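Local coordinates for protein maleate cis-trans isomerase (Pseudomonas putida, PDB 4FQ5) that probably catalyses the cis-trans isomerization of the carbon-carbon double bond of maleate to give fumarate, at residues V96-Y101 and L253-L258; I107-H112 and K162-L167; N124-N129 and T133-S138; G140-G145 and P240-A245. The protein carries 1 engineered substitution. One frame throughout, in Å; residues are numbered along the deposited sequence.

Followed from the N terminus, the chain first opens interaction 1 at strand 98-101, and its loop, closed only at 253-258, encloses the other three contacts. Interaction 2 opens next at 107-112 and closes at 162-167. Nested inside it is interaction 3, a short turn-back from helix 114-128 to strand 135-137. Interaction 4 starts at 140-145, still within the loop of interaction 2, but closes at 240-245, so these two cross; interaction 3 is complete before interaction 4 begins. Interactions 1 and 3 meet in the first parallel sheet, where 98-101 and 135-137 are neighbours. Interactions 1, 2 and 4 join the two halves of the chain, helix 244-255 serving both 1 and 4.

Interaction 1. Residues V96-Y101 and L253-L258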
loop_
_atom_site.group_PDB
_atom_site.type_symbol
_atom_site.label_atom_id
_atom_site.label_comp_id
_atom_site.label_asym_id
_atom_site.label_seq_id
_atom_site.Cartn_x
_atom_site.Cartn_y
_atom_site.Cartn_z
ATOM N N VAL A 96 8.424 -20.234 10.488
ATOM C CA VAL A 96 7.601 -19.080 10.768
ATOM C C VAL A 96 8.141 -18.395 12.042
ATOM O O VAL A 96 8.636 -19.075 12.944
ATOM C CB VAL A 96 6.153 -19.615 10.855
ATOM C CG1 VAL A 96 5.510 -19.412 12.215
ATOM C CG2 VAL A 96 5.320 -19.159 9.667
ATOM N N ASP A 97 8.108 -17.061 12.091
ATOM C CA ASP A 97 8.672 -16.306 13.227
ATOM C C ASP A 97 7.728 -16.204 14.432
ATOM O O ASP A 97 8.169 -15.968 15.562
ATOM C CB ASP A 97 9.119 -14.904 12.786
ATOM C CG ASP A 97 10.194 -14.942 11.712
ATOM O OD1 ASP A 97 11.235 -15.591 11.938
ATOM O OD2 ASP A 97 9.999 -14.325 10.640
ATOM N N VAL A 98 6.432 -16.348 14.171
ATOM C CA VAL A 98 5.395 -16.407 15.204
ATOM C C VAL A 98 4.306 -17.291 14.673
ATOM O O VAL A 98 4.093 -17.344 13.459
ATOM C CB VAL A 98 4.670 -15.066 15.477
ATOM C CG1 VAL A 98 5.125 -14.456 16.785
ATOM C CG2 VAL A 98 4.743 -14.107 14.292
ATOM N N MET A 99 3.577 -17.921 15.586
ATOM C CA MET A 99 2.497 -18.817 15.223
ATOM C C MET A 99 1.287 -18.542 16.101
ATOM O O MET A 99 1.379 -18.587 17.331
ATOM C CB MET A 99 2.956 -20.269 15.378
ATOM C CG MET A 99 2.062 -21.268 14.668
ATOM S SD MET A 99 2.656 -22.956 14.875
ATOM C CE MET A 99 4.326 -22.795 14.240
ATOM N N GLY A 100 0.158 -18.250 15.461
ATOM C CA GLY A 100 -1.083 -17.974 16.170
ATOM C C GLY A 100 -2.123 -19.051 15.945
ATOM O O GLY A 100 -2.450 -19.382 14.809
ATOM N N TYR A 101 -2.630 -19.608 17.042
ATOM C CA TYR A 101 -3.762 -20.530 17.010
ATOM C C TYR A 101 -5.003 -19.651 17.042
ATOM O O TYR A 101 -5.276 -18.986 18.044
ATOM C CB TYR A 101 -3.699 -21.455 18.228
ATOM C CG TYR A 101 -4.752 -22.543 18.330
ATOM C CD1 TYR A 101 -4.391 -23.886 18.257
ATOM C CD2 TYR A 101 -6.101 -22.237 18.551
ATOM C CE1 TYR A 101 -5.339 -24.899 18.378
ATOM C CE2 TYR A 101 -7.059 -23.240 18.662
ATOM C CZ TYR A 101 -6.670 -24.572 18.583
ATOM O OH TYR A 101 -7.603 -25.582 18.703
ATOM N N LEU A 253 2.902 -9.282 17.821
ATOM C CA LEU A 253 3.840 -8.159 17.798
ATOM C C LEU A 253 4.686 -8.096 19.078
ATOM O O LEU A 253 5.913 -7.962 19.012
ATOM C CB LEU A 253 3.090 -6.842 17.589
ATOM C CG LEU A 253 2.999 -6.114 16.235
ATOM C CD1 LEU A 253 3.507 -6.876 15.015
ATOM C CD2 LEU A 253 1.581 -5.592 16.029
ATOM N N THR A 254 4.034 -8.212 20.235
ATOM C CA THR A 254 4.754 -8.154 21.511
ATOM C C THR A 254 5.734 -9.328 21.656
ATOM O O THR A 254 6.834 -9.160 22.192
ATOM C CB THR A 254 3.809 -8.107 22.731
ATOM O OG1 THR A 254 2.995 -9.281 22.756
ATOM C CG2 THR A 254 2.915 -6.884 22.681
ATOM N N ALA A 255 5.342 -10.501 21.158
ATOM C CA ALA A 255 6.197 -11.687 21.242
ATOM C C ALA A 255 7.444 -11.525 20.377
ATOM O O ALA A 255 8.459 -12.168 20.622
ATOM C CB ALA A 255 5.424 -12.938 20.843
ATOM N N LEU A 256 7.355 -10.658 19.369
ATOM C CA LEU A 256 8.474 -10.383 18.478
ATOM C C LEU A 256 9.234 -9.127 18.874
ATOM O O LEU A 256 10.074 -8.649 18.111
ATOM C CB LEU A 256 7.989 -10.249 17.037
ATOM C CG LEU A 256 7.446 -11.530 16.405
ATOM C CD1 LEU A 256 6.713 -11.194 15.121
ATOM C CD2 LEU A 256 8.555 -12.556 16.174
ATOM N N ASP A 257 8.935 -8.605 20.062
ATOM C CA ASP A 257 9.573 -7.392 20.586
ATOM C C ASP A 257 9.404 -6.180 19.651
ATOM O O ASP A 257 10.314 -5.358 19.503
ATOM C CB ASP A 257 11.056 -7.670 20.878
ATOM C CG ASP A 257 11.648 -6.707 21.882
ATOM O OD1 ASP A 257 10.934 -6.296 22.827
ATOM O OD2 ASP A 257 12.843 -6.366 21.728
ATOM N N LEU A 258 8.237 -6.076 19.020
ATOM C CA LEU A 258 7.958 -4.977 18.096
ATOM C C LEU A 258 6.903 -4.028 18.657
ATOM O O LEU A 258 5.979 -4.473 19.341
ATOM C CB LEU A 258 7.498 -5.522 16.740
ATOM C CG LEU A 258 8.454 -6.421 15.955
ATOM C CD1 LEU A 258 7.697 -7.120 14.832
ATOM C CD2 LEU A 258 9.639 -5.628 15.416
#
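V98 and L256 carry this contact, their branched ends meeting at a slant. The CG1 methyl of V98 lies against the fork of the leucine, 3.8 Å from L256 CG and nearly equally far from both of its methyls. The second valine methyl comes closer to one prong, with V98 CG2 3.6 Å from L256 CD1. The other prong, while still touching V98 CG1, also reaches the backbone, where L256 CD2 comes within 3.5 Å of the carbonyl O of D97. In L256, CG stands anti to its own carbonyl carbon (chi1 -67°), which points the fork at V98. A beta-branched valine suits an extended strand, while the longer leucine bridges the gap from the helix. A255 adds a light touch, its CB 4.3 Å from V98 CG1. The carboxylate of D97 turns elsewhere: OD2 accepts a hydrogen bond from the backbone N of R29 on the adjoining strand 27-35, whose V28 and V30 extend the apolar patch.

L256 is held at a helix terminus of defined shape. The N of L258 bonds to L253 O at 3.0 Å and the N of D257 to T254 O at 3.0 Å, with D257 at positive phi as the C-prime residue. The leucine is thus laid on the sheet just where a Schellman motif ends helix 244-255. That helix follows a strand of the second parallel sheet yet packs on the first, a crossing-over that ties together the two alpha/beta halves of this two-sheet fold.

Interaction 2. Residues I107-H112 and K162-L167; sequences IMSMGH and KPLTEL
S109 meets two leucines of helix 162-174, and its short side chain can be followed outward atom by atom. At CB the neighbour is a leucine methyl, 4.5 Å from S109 CB to L167 CD2; the backbone beneath lies a little nearer to it, with S109 CA 4.0 Å from L167 CD2. The tip, OG, faces two methyls at once, with L164 CD1 and L167 CD2 each 4.0 Å from S109 OG. These leucines are three residues apart on the helix and present their methyls on one face, so across this contact the oxygen meets methyl groups. Its first torsion (chi1 -85°) turns OG back toward its own helix, where it makes a weak hydrogen bond to V105 O.

A serine fits here, near the end of the short helix 104-108: it is small enough to let the leucines approach and can return its hydroxyl to the backbone. L77 of helix 74-81 touches both S109 and L164, and M108 packs on V168 and Y171 farther along helix 162-174. V105 and Y160, both lining the maleic acid pocket, lie close by.

No hydrogen bond or salt bridge joins the two segments. What holds them is nonpolar contact without a directional bond, leucine methyls against a serine, and the polarity of the hydroxyl is met, weakly, on its own side of the contact at V105 O.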
loop_
_atom_site.group_PDB
_atom_site.type_symbol
_atom_site.label_atom_id
_atom_site.label_comp_id
_atom_site.label_asym_id
_atom_site.label_seq_id
_atom_site.Cartn_x
_atom_site.Cartn_y
_atom_site.Cartn_z
ATOM N N ILE A 107 -10.021 -23.447 22.204
ATOM C CA ILE A 107 -9.143 -23.487 23.363
ATOM C C ILE A 107 -9.950 -23.472 24.668
ATOM O O ILE A 107 -9.779 -24.347 25.517
ATOM C CB ILE A 107 -8.115 -22.334 23.337
ATOM C CG1 ILE A 107 -7.084 -22.530 22.209
ATOM C CG2 ILE A 107 -7.445 -22.167 24.695
ATOM C CD1 ILE A 107 -6.361 -23.866 22.208
ATOM N N MET A 108 -10.836 -22.491 24.812
ATOM C CA MET A 108 -11.611 -22.348 26.043
ATOM C C MET A 108 -12.541 -23.547 26.304
ATOM O O MET A 108 -12.738 -23.933 27.452
ATOM C CB MET A 108 -12.359 -21.003 26.083
ATOM C CG MET A 108 -11.434 -19.783 26.112
ATOM S SD MET A 108 -12.265 -18.230 26.520
ATOM C CE MET A 108 -10.905 -17.073 26.552
ATOM N N SER A 109 -13.076 -24.142 25.236
ATOM C CA SER A 109 -13.913 -25.352 25.310
ATOM C C SER A 109 -13.250 -26.554 25.985
ATOM O O SER A 109 -13.936 -27.479 26.420
ATOM C CB SER A 109 -14.310 -25.803 23.902
ATOM O OG SER A 109 -15.455 -25.116 23.458
ATOM N N MET A 110 -11.920 -26.556 26.033
ATOM C CA MET A 110 -11.176 -27.709 26.531
ATOM C C MET A 110 -10.968 -27.681 28.039
ATOM O O MET A 110 -10.365 -28.586 28.596
ATOM C CB MET A 110 -9.832 -27.828 25.809
ATOM C CG MET A 110 -9.940 -28.138 24.323
ATOM S SD MET A 110 -10.676 -29.750 23.981
ATOM C CE MET A 110 -9.446 -30.835 24.699
ATOM N N GLY A 111 -11.457 -26.638 28.701
ATOM C CA GLY A 111 -11.322 -26.536 30.155
ATOM C C GLY A 111 -10.363 -25.464 30.646
ATOM O O GLY A 111 -9.484 -25.013 29.909
ATOM N N HIS A 112 -10.525 -25.084 31.913
ATOM C CA HIS A 112 -9.754 -24.000 32.518
ATOM C C HIS A 112 -8.269 -24.183 32.380
ATOM O O HIS A 112 -7.737 -25.270 32.626
ATOM C CB HIS A 112 -10.119 -23.831 33.989
ATOM C CG HIS A 112 -11.527 -23.322 34.222
ATOM N ND1 HIS A 112 -12.220 -22.641 33.286
ATOM C CD2 HIS A 112 -12.342 -23.380 35.346
ATOM C CE1 HIS A 112 -13.428 -22.302 33.777
ATOM N NE2 HIS A 112 -13.502 -22.754 35.038
ATOM N N LYS A 162 -25.458 -20.525 22.780
ATOM C CA LYS A 162 -25.471 -20.062 24.174
ATOM C C LYS A 162 -24.557 -20.846 25.137
ATOM O O LYS A 162 -23.850 -20.224 25.929
ATOM C CB LYS A 162 -26.919 -20.002 24.688
ATOM C CG LYS A 162 -27.108 -19.443 26.089
ATOM C CD LYS A 162 -28.594 -19.396 26.424
ATOM C CE LYS A 162 -28.839 -18.966 27.864
ATOM N NZ LYS A 162 -30.301 -18.881 28.140
ATOM N N PRO A 163 -24.568 -22.200 25.074
ATOM C CA PRO A 163 -23.694 -23.003 25.960
ATOM C C PRO A 163 -22.205 -22.690 25.792
ATOM O O PRO A 163 -21.480 -22.566 26.778
ATOM C CB PRO A 163 -23.963 -24.447 25.508
ATOM C CG PRO A 163 -25.332 -24.405 24.913
ATOM C CD PRO A 163 -25.448 -23.060 24.256
ATOM N N LEU A 164 -21.768 -22.582 24.542
ATOM C CA LEU A 164 -20.385 -22.227 24.208
ATOM C C LEU A 164 -20.021 -20.839 24.719
ATOM O O LEU A 164 -18.940 -20.652 25.278
ATOM C CB LEU A 164 -20.178 -22.315 22.691
ATOM C CG LEU A 164 -19.462 -23.539 22.109
ATOM C CD1 LEU A 164 -19.443 -24.746 23.036
ATOM C CD2 LEU A 164 -20.022 -23.899 20.739
ATOM N N THR A 165 -20.931 -19.876 24.535
ATOM C CA THR A 165 -20.743 -18.514 25.045
ATOM C C THR A 165 -20.559 -18.523 26.569
ATOM O O THR A 165 -19.714 -17.800 27.114
ATOM C CB THR A 165 -21.923 -17.596 24.649
ATOM O OG1 THR A 165 -22.042 -17.558 23.220
ATOM C CG2 THR A 165 -21.722 -16.176 25.174
ATOM N N GLU A 166 -21.349 -19.360 27.240
ATOM C CA GLU A 166 -21.270 -19.525 28.689
ATOM C C GLU A 166 -19.888 -19.989 29.115
ATOM O O GLU A 166 -19.318 -19.456 30.060
ATOM C CB GLU A 166 -22.296 -20.553 29.152
ATOM C CG GLU A 166 -23.147 -20.083 30.307
ATOM C CD GLU A 166 -24.385 -19.361 29.828
ATOM O OE1 GLU A 166 -25.351 -20.050 29.429
ATOM O OE2 GLU A 166 -24.391 -18.110 29.860
ATOM N N LEU A 167 -19.362 -20.994 28.414
ATOM C CA LEU A 167 -18.013 -21.505 28.667
ATOM C C LEU A 167 -16.973 -20.399 28.565
ATOM O O LEU A 167 -16.085 -20.302 29.410
ATOM C CB LEU A 167 -17.663 -22.632 27.687
ATOM C CG LEU A 167 -17.890 -24.107 28.047
ATOM C CD1 LEU A 167 -19.277 -24.389 28.618
ATOM C CD2 LEU A 167 -17.640 -24.979 26.826
#

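Interaction 3. Residues N124-N129 and T133-S138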
loop_
_atom_site.group_PDB
_atom_site.type_symbol
_atom_site.label_atom_id
_atom_site.label_comp_id
_atom_site.label_asym_id
_atom_site.label_seq_id
_atom_site.Cartn_x
_atom_site.Cartn_y
_atom_site.Cartn_z
ATOM N N ASN A 124 6.576 -26.961 22.122
ATOM C CA ASN A 124 7.358 -28.202 22.169
ATOM C C ASN A 124 7.408 -28.895 20.812
ATOM O O ASN A 124 8.471 -29.329 20.372
ATOM C CB ASN A 124 6.794 -29.174 23.214
ATOM C CG ASN A 124 7.070 -28.741 24.641
ATOM O OD1 ASN A 124 7.982 -27.953 24.907
ATOM N ND2 ASN A 124 6.290 -29.278 25.576
ATOM N N VAL A 125 6.250 -28.993 20.163
ATOM C CA VAL A 125 6.152 -29.556 18.818
ATOM C C VAL A 125 7.094 -28.825 17.849
ATOM O O VAL A 125 7.805 -29.471 17.076
ATOM C CB VAL A 125 4.694 -29.542 18.297
ATOM C CG1 VAL A 125 4.625 -29.926 16.826
ATOM C CG2 VAL A 125 3.814 -30.468 19.129
ATOM N N THR A 126 7.119 -27.489 17.904
ATOM C CA THR A 126 7.978 -26.716 16.993
ATOM C C THR A 126 9.451 -26.890 17.342
ATOM O O THR A 126 10.298 -26.988 16.447
ATOM C CB THR A 126 7.630 -25.208 16.927
ATOM O OG1 THR A 126 7.891 -24.570 18.188
ATOM C CG2 THR A 126 6.180 -25.000 16.520
ATOM N N GLU A 127 9.737 -26.924 18.642
ATOM C CA GLU A 127 11.097 -27.111 19.134
ATOM C C GLU A 127 11.670 -28.454 18.669
ATOM O O GLU A 127 12.812 -28.516 18.202
ATOM C CB GLU A 127 11.135 -26.991 20.655
ATOM C CG GLU A 127 12.524 -27.121 21.259
ATOM C CD GLU A 127 12.534 -26.938 22.768
ATOM O OE1 GLU A 127 11.456 -26.723 23.368
ATOM O OE2 GLU A 127 13.635 -27.008 23.357
ATOM N N ASN A 128 10.868 -29.515 18.765
ATOM C CA ASN A 128 11.302 -30.840 18.309
ATOM C C ASN A 128 11.308 -30.989 16.790
ATOM O O ASN A 128 11.837 -31.968 16.258
ATOM C CB ASN A 128 10.479 -31.947 18.976
ATOM C CG ASN A 128 10.643 -31.960 20.487
ATOM O OD1 ASN A 128 11.739 -31.727 21.009
ATOM N ND2 ASN A 128 9.554 -32.231 21.200
ATOM N N ASN A 129 10.718 -30.011 16.101
ATOM C CA ASN A 129 10.808 -29.909 14.645
ATOM C C ASN A 129 11.930 -28.941 14.240
ATOM O O ASN A 129 12.001 -28.482 13.093
ATOM C CB ASN A 129 9.453 -29.497 14.049
ATOM C CG ASN A 129 9.403 -29.636 12.532
ATOM O OD1 ASN A 129 8.704 -28.879 11.856
ATOM N ND2 ASN A 129 10.136 -30.602 11.994
ATOM N N THR A 133 9.341 -21.690 18.091
ATOM C CA THR A 133 8.615 -20.497 17.665
ATOM C C THR A 133 7.764 -19.983 18.815
ATOM O O THR A 133 7.136 -20.785 19.506
ATOM C CB THR A 133 7.653 -20.836 16.514
ATOM O OG1 THR A 133 8.310 -21.696 15.581
ATOM C CG2 THR A 133 7.195 -19.581 15.808
ATOM N N PRO A 134 7.718 -18.650 19.014
ATOM C CA PRO A 134 6.713 -18.151 19.961
ATOM C C PRO A 134 5.304 -18.499 19.485
ATOM O O PRO A 134 4.972 -18.326 18.302
ATOM C CB PRO A 134 6.941 -16.631 19.987
ATOM C CG PRO A 134 7.915 -16.336 18.892
ATOM C CD PRO A 134 8.657 -17.599 18.584
ATOM N N ILE A 135 4.507 -19.019 20.410
ATOM C CA ILE A 135 3.161 -19.490 20.129
ATOM C C ILE A 135 2.177 -18.548 20.807
ATOM O O ILE A 135 2.349 -18.203 21.978
ATOM C CB ILE A 135 2.940 -20.928 20.665
ATOM C CG1 ILE A 135 4.028 -21.892 20.147
ATOM C CG2 ILE A 135 1.529 -21.422 20.353
ATOM C CD1 ILE A 135 3.928 -22.273 18.679
ATOM N N ILE A 136 1.176 -18.108 20.055
ATOM C CA ILE A 136 0.091 -17.294 20.597
ATOM C C ILE A 136 -1.202 -18.054 20.331
ATOM O O ILE A 136 -1.372 -18.634 19.262
ATOM C CB ILE A 136 0.049 -15.871 19.962
ATOM C CG1 ILE A 136 1.124 -14.964 20.576
ATOM C CG2 ILE A 136 -1.275 -15.172 20.241
ATOM C CD1 ILE A 136 2.499 -15.083 19.965
ATOM N N THR A 137 -2.082 -18.106 21.323
ATOM C CA THR A 137 -3.459 -18.508 21.075
ATOM C C THR A 137 -4.334 -17.265 21.206
ATOM O O THR A 137 -4.032 -16.381 22.007
ATOM C CB THR A 137 -3.955 -19.609 22.044
ATOM O OG1 THR A 137 -4.087 -19.071 23.364
ATOM C CG2 THR A 137 -2.987 -20.806 22.064
ATOM N N SER A 138 -5.397 -17.205 20.408
ATOM C CA SER A 138 -6.412 -16.147 20.493
ATOM C C SER A 138 -6.964 -15.996 21.902
ATOM O O SER A 138 -7.168 -14.878 22.385
ATOM C CB SER A 138 -7.580 -16.479 19.575
ATOM O OG SER A 138 -7.170 -16.389 18.231
#
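One hydrogen bond joins the two segments: the backbone N of T133 donates to T126 OG1. At 3.2 Å between T133 N and T126 OG1, with an N-H...O angle of 141°, it is rather long and bent. The hydroxyl is used twice, since T126 OG1 also bonds to R123 O one turn earlier in the helix. Its first torsion (chi1 66°) sets OG1 between the backbone N and the carbonyl carbon, from where it can serve both partners. The hydroxyl of T133 is engaged separately, with A131 O in the short connection between helix and strand.

Van der Waals contact supplies the rest. T126 and T133 lie across one another at about a right angle, with T126 CB 3.8 Å from T133 OG1. Beyond them T126 CG2 and I135 CD1 meet tip to tip, 4.1 Å apart. I135 reaches the helix through its longer branch, CG1 lying anti to the carbonyl carbon (chi1 -53°). Threonine serves well at 126 because it offers both a hydroxyl and a methyl: the hydroxyl takes the N-H of T133, and the methyl meets both T133 OG1 and the isoleucine. M99 of the neighbouring strand 98-101 touches both T126 and I135, continuing the apolar layer between helix and sheet.

The chemistry is that of a tight return from helix 114-128 into strand 135-137. A backbone N-H in the connection just before the strand finds its acceptor in a helix side chain, and that acceptor is itself held by its own helix, so this hydroxyl has two partners, while one methyl pair adds apolar contact.

Interaction 4. Residues G140-G145 and P240-A245; sequences GALIDG and PVISAA
L142 CD1 is the point on which this buried contact turns. It touches I242 CD1 at 3.8 Å, the two side chains slanting across each other. The same methyl also overlies the peptide link between S243 and A244, at the start of helix 244-255, 4.2 Å from S243 C and likewise 4.2 Å from A244 N. The leucine gets there with CG anti to its backbone N (chi1 -170°), which carries CD1 across to the strand. I242 answers with an extended CG1 branch (chi2 179°), so its far methyl reaches the helix. V217 of strand 215-217 touches both residues and completes the tight part.

Around this centre the fit is looser, although buried residues rather than solvent surround it. A141 CB is 5.2 Å from A244 O, and A244 CB is 5.0 Å from L142 CD1. The CA atoms of L142 and A244 are only 5.7 Å apart, a close approach that suits an alanine at 244. A141 packs on A247, T248 and A251 of helix 244-255, while G145 turns bare backbone toward I242 CD1 without touching it. S243 points its CB away and serves another end, its OG capping V246 N as the N-cap of helix 244-255.

A244 sits beside V222, and L142 beside L104, both in the maleic acid pocket. The contact therefore lies just behind the substrate site, where helix 138-149, following a strand of the first sheet, packs on the second: the interface between the two alpha/beta halves of the fold, each with a parallel sheet.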
loop_
_atom_site.group_PDB
_atom_site.type_symbol
_atom_site.label_atom_id
_atom_site.label_comp_id
_atom_site.label_asym_id
_atom_site.label_seq_id
_atom_site.Cartn_x
_atom_site.Cartn_y
_atom_site.Cartn_z
ATOM N N GLY A 140 -5.579 -16.888 24.844
ATOM C CA GLY A 140 -4.562 -16.327 25.729
ATOM C C GLY A 140 -4.291 -14.865 25.426
ATOM O O GLY A 140 -4.122 -14.054 26.339
ATOM N N ALA A 141 -4.254 -14.535 24.137
ATOM C CA ALA A 141 -4.027 -13.168 23.683
ATOM C C ALA A 141 -5.109 -12.239 24.213
ATOM O O ALA A 141 -4.804 -11.145 24.689
ATOM C CB ALA A 141 -3.979 -13.116 22.160
ATOM N N LEU A 142 -6.366 -12.683 24.136
ATOM C CA LEU A 142 -7.490 -11.897 24.633
ATOM C C LEU A 142 -7.330 -11.596 26.119
ATOM O O LEU A 142 -7.458 -10.439 26.536
ATOM C CB LEU A 142 -8.840 -12.578 24.357
ATOM C CG LEU A 142 -10.065 -11.689 24.634
ATOM C CD1 LEU A 142 -10.254 -10.665 23.518
ATOM C CD2 LEU A 142 -11.339 -12.508 24.816
ATOM N N ILE A 143 -7.038 -12.631 26.910
ATOM C CA ILE A 143 -6.807 -12.455 28.345
ATOM C C ILE A 143 -5.625 -11.518 28.606
ATOM O O ILE A 143 -5.743 -10.580 29.399
ATOM C CB ILE A 143 -6.649 -13.802 29.091
ATOM C CG1 ILE A 143 -8.019 -14.442 29.317
ATOM C CG2 ILE A 143 -5.992 -13.616 30.451
ATOM C CD1 ILE A 143 -8.296 -15.619 28.419
ATOM N N ASP A 144 -4.502 -11.760 27.930
ATOM C CA ASP A 144 -3.322 -10.904 28.081
ATOM C C ASP A 144 -3.585 -9.459 27.643
ATOM O O ASP A 144 -3.106 -8.522 28.281
ATOM C CB ASP A 144 -2.109 -11.490 27.342
ATOM C CG ASP A 144 -1.626 -12.800 27.956
ATOM O OD1 ASP A 144 -2.014 -13.093 29.105
ATOM O OD2 ASP A 144 -0.870 -13.541 27.288
ATOM N N GLY A 145 -4.348 -9.289 26.564
ATOM C CA GLY A 145 -4.700 -7.958 26.064
ATOM C C GLY A 145 -5.583 -7.197 27.034
ATOM O O GLY A 145 -5.400 -5.992 27.246
ATOM N N PRO A 240 -12.337 1.382 25.491
ATOM C CA PRO A 240 -11.465 0.579 24.640
ATOM C C PRO A 240 -12.234 -0.599 24.055
ATOM O O PRO A 240 -13.035 -1.239 24.759
ATOM C CB PRO A 240 -10.388 0.079 25.604
ATOM C CG PRO A 240 -10.368 1.083 26.705
ATOM C CD PRO A 240 -11.778 1.565 26.843
ATOM N N VAL A 241 -12.018 -0.855 22.770
ATOM C CA VAL A 241 -12.640 -1.985 22.098
ATOM C C VAL A 241 -11.547 -2.896 21.563
ATOM O O VAL A 241 -10.598 -2.435 20.919
ATOM C CB VAL A 241 -13.574 -1.530 20.961
ATOM C CG1 VAL A 241 -14.120 -2.717 20.180
ATOM C CG2 VAL A 241 -14.719 -0.694 21.513
ATOM N N ILE A 242 -11.675 -4.186 21.863
ATOM C CA ILE A 242 -10.765 -5.196 21.346
ATOM C C ILE A 242 -11.558 -6.330 20.730
ATOM O O ILE A 242 -12.769 -6.445 20.944
ATOM C CB ILE A 242 -9.831 -5.761 22.442
ATOM C CG1 ILE A 242 -10.645 -6.429 23.564
ATOM C CG2 ILE A 242 -8.911 -4.666 22.959
ATOM C CD1 ILE A 242 -9.796 -7.035 24.662
ATOM N N SER A 243 -10.863 -7.155 19.954
ATOM C CA SER A 243 -11.432 -8.363 19.389
ATOM C C SER A 243 -10.384 -9.449 19.521
ATOM O O SER A 243 -9.207 -9.143 19.737
ATOM C CB SER A 243 -11.783 -8.153 17.917
ATOM O OG SER A 243 -10.612 -7.939 17.148
ATOM N N ALA A 244 -10.801 -10.709 19.396
ATOM C CA ALA A 244 -9.853 -11.823 19.423
ATOM C C ALA A 244 -8.759 -11.622 18.366
ATOM O O ALA A 244 -7.587 -11.871 18.630
ATOM C CB ALA A 244 -10.569 -13.147 19.209
ATOM N N ALA A 245 -9.153 -11.146 17.184
ATOM C CA ALA A 245 -8.212 -10.875 16.088
ATOM C C ALA A 245 -7.220 -9.784 16.464
ATOM O O ALA A 245 -6.013 -9.932 16.244
ATOM C CB ALA A 245 -8.966 -10.485 14.823
#